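PDB 6HKU: capsid protein VP1 from Trichodysplasia spinulosa-associated polyomavirus, which forms the major outer shell of the virion as pentameric capsomers and probably carries the sialic acid receptor-binding surface. Local coordinates for residues G55-Y60 and P179-C184. Sequence-based numbering, arbitrary orientation.
Sequences GEIPTY and PVECWC
Tyr60 lays its ring against Val180 and reaches Trp183 with its hydroxyl, and its side chain can be followed outward from CB. CG stands anti to the carbonyl carbon and beside the backbone N (chi1 -67°), which swings the ring across the turn formed by residues 179-182. Val180 CG1 sits over the centre of one ring face, 3.7 Å from the centroid and 3° off the ring normal, a CH-pi contact; CG, CD1, CD2, CE1 and CZ of Tyr60 are accordingly almost equally far from this methyl. CE2 passes Val180 CA and the CB of Trp183. At the tip, Tyr60 OH donates to Trp183 O at 2.6 Å, with the acceptor at the ring edge. Tyrosine suits the place because its ring offers a face to the methyl while its hydroxyl reaches a backbone carbonyl. Ser95 OG of a neighbouring subunit is hydrogen-bonded to both Trp183 O and Val180 O.

The backbones meet in a single bridge between Thr59 and Pro179. Pro58 O receives the N-H of Val180 at 3.2 Å, nearly straight at 165°, and a water that donates to Pro58 O accepts from Glu181 N. Pro179, lacking an N-H, makes a CA-H...O contact to Pro58 O, and its ring and branched Ile57 offer each other apolar surface. Ile57 CD1 lies 3.4 Å from Glu181 OE1; the carboxylate is bound by Tyr145 and by His101 of the neighbouring subunit.

Residues 55-60 are thus fastened to a turn entering strand 183-185, at a subunit interface of the pentameric polyomavirus VP1 capsomer, whose subunits have a jelly-roll beta-sandwich with elaborate connecting loops.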
loop_
_atom_site.group_PDB
_atom_site.type_symbol
_atom_site.label_atom_id
_atom_site.label_comp_id
_atom_site.label_asym_id
_atom_site.label_seq_id
_atom_site.Cartn_x
_atom_site.Cartn_y
_atom_site.Cartn_z
ATOM N N GLY A 55 -15.014 21.451 -23.596
ATOM C CA GLY A 55 -14.688 21.701 -22.208
ATOM C C GLY A 55 -14.832 20.504 -21.269
ATOM O O GLY A 55 -14.635 20.670 -20.067
ATOM N N GLU A 56 -15.108 19.302 -21.783
ATOM C CA GLU A 56 -15.260 18.130 -20.884
ATOM C C GLU A 56 -13.987 17.261 -20.853
ATOM O O GLU A 56 -13.995 16.236 -20.180
ATOM C CB GLU A 56 -16.504 17.298 -21.230
ATOM C CG GLU A 56 -16.332 16.291 -22.358
ATOM C CD GLU A 56 -17.498 15.333 -22.449
ATOM O OE1 GLU A 56 -18.493 15.665 -23.147
ATOM O OE2 GLU A 56 -17.443 14.275 -21.768
ATOM N N ILE A 57 -12.897 17.711 -21.491
ATOM C CA ILE A 57 -11.698 16.898 -21.718
ATOM C C ILE A 57 -10.511 17.551 -21.006
ATOM O O ILE A 57 -10.111 18.655 -21.369
ATOM C CB ILE A 57 -11.475 16.819 -23.251
ATOM C CG1 ILE A 57 -12.583 16.042 -23.985
ATOM C CG2 ILE A 57 -10.112 16.244 -23.614
ATOM C CD1 ILE A 57 -12.827 14.671 -23.393
ATOM N N PRO A 58 -9.905 16.926 -19.980
ATOM C CA PRO A 58 -8.675 17.455 -19.389
ATOM C C PRO A 58 -7.509 17.506 -20.374
ATOM O O PRO A 58 -7.391 16.623 -21.206
ATOM C CB PRO A 58 -8.357 16.472 -18.243
ATOM C CG PRO A 58 -9.682 15.814 -17.943
ATOM C CD PRO A 58 -10.411 15.748 -19.261
ATOM N N THR A 59 -6.640 18.504 -20.208
ATOM C CA THR A 59 -5.440 18.683 -20.999
ATOM C C THR A 59 -4.235 18.871 -20.065
ATOM O O THR A 59 -4.393 19.161 -18.885
ATOM C CB THR A 59 -5.602 19.877 -21.949
ATOM O OG1 THR A 59 -5.997 21.026 -21.210
ATOM C CG2 THR A 59 -6.647 19.623 -23.015
ATOM N N TYR A 60 -3.035 18.709 -20.609
ATOM C CA TYR A 60 -1.806 18.964 -19.864
ATOM C C TYR A 60 -1.627 20.466 -19.627
ATOM O O TYR A 60 -1.952 21.287 -20.482
ATOM C CB TYR A 60 -0.584 18.422 -20.605
ATOM C CG TYR A 60 -0.547 16.923 -20.701
ATOM C CD1 TYR A 60 -0.145 16.160 -19.620
ATOM C CD2 TYR A 60 -0.911 16.271 -21.867
ATOM C CE1 TYR A 60 -0.109 14.777 -19.693
ATOM C CE2 TYR A 60 -0.855 14.895 -21.957
ATOM C CZ TYR A 60 -0.482 14.141 -20.854
ATOM O OH TYR A 60 -0.451 12.782 -20.910
ATOM N N PRO A 179 -5.046 16.915 -25.123
ATOM C CA PRO A 179 -5.787 16.023 -24.242
ATOM C C PRO A 179 -4.936 14.899 -23.638
ATOM O O PRO A 179 -4.175 14.237 -24.358
ATOM C CB PRO A 179 -6.885 15.425 -25.141
ATOM C CG PRO A 179 -7.036 16.459 -26.238
ATOM C CD PRO A 179 -5.624 16.942 -26.472
ATOM N N VAL A 180 -5.121 14.688 -22.332
ATOM C CA VAL A 180 -4.408 13.627 -21.642
ATOM C C VAL A 180 -4.870 12.261 -22.154
ATOM O O VAL A 180 -4.093 11.348 -22.271
ATOM C CB VAL A 180 -4.454 13.764 -20.118
ATOM C CG1 VAL A 180 -4.035 15.148 -19.658
ATOM C CG2 VAL A 180 -5.770 13.372 -19.519
ATOM N N GLU A 181 -6.134 12.172 -22.557
ATOM C CA GLU A 181 -6.734 10.899 -22.925
ATOM C C GLU A 181 -6.103 10.313 -24.188
ATOM O O GLU A 181 -6.273 9.105 -24.446
ATOM C CB GLU A 181 -8.247 11.038 -23.125
ATOM C CG GLU A 181 -8.644 11.815 -24.381
ATOM C CD GLU A 181 -10.147 11.762 -24.626
ATOM O OE1 GLU A 181 -10.937 11.841 -23.603
ATOM O OE2 GLU A 181 -10.553 11.594 -25.799
ATOM N N CYS A 182 -5.417 11.133 -24.998
ATOM C CA CYS A 182 -4.910 10.616 -26.273
ATOM C C CYS A 182 -3.425 10.941 -26.488
ATOM O O CYS A 182 -2.843 10.460 -27.442
ATOM C CB CYS A 182 -5.743 11.107 -27.457
ATOM S SG CYS A 182 -5.705 12.892 -27.730
ATOM N N TRP A 183 -2.801 11.683 -25.566
ATOM C CA TRP A 183 -1.347 11.952 -25.637
ATOM C C TRP A 183 -0.668 11.501 -24.345
ATOM O O TRP A 183 -1.107 11.855 -23.267
ATOM C CB TRP A 183 -1.082 13.438 -25.853
ATOM C CG TRP A 183 -1.559 14.013 -27.151
ATOM C CD1 TRP A 183 -2.565 14.924 -27.323
ATOM C CD2 TRP A 183 -0.997 13.774 -28.453
ATOM N NE1 TRP A 183 -2.675 15.246 -28.645
ATOM C CE2 TRP A 183 -1.729 14.566 -29.365
ATOM C CE3 TRP A 183 0.031 12.962 -28.933
ATOM C CZ2 TRP A 183 -1.458 14.576 -30.735
ATOM C CZ3 TRP A 183 0.308 12.966 -30.285
ATOM C CH2 TRP A 183 -0.433 13.760 -31.173
ATOM N N CYS A 184 0.452 10.789 -24.476
ATOM C CA CYS A 184 1.242 10.360 -23.346
ATOM C C CYS A 184 2.710 10.619 -23.637
ATOM O O CYS A 184 3.077 10.858 -24.772
ATOM C CB CYS A 184 0.999 8.879 -23.068
ATOM S SG CYS A 184 1.455 7.815 -24.462
HETATM O O HOH W 1 -8.265 14.178 -21.748
#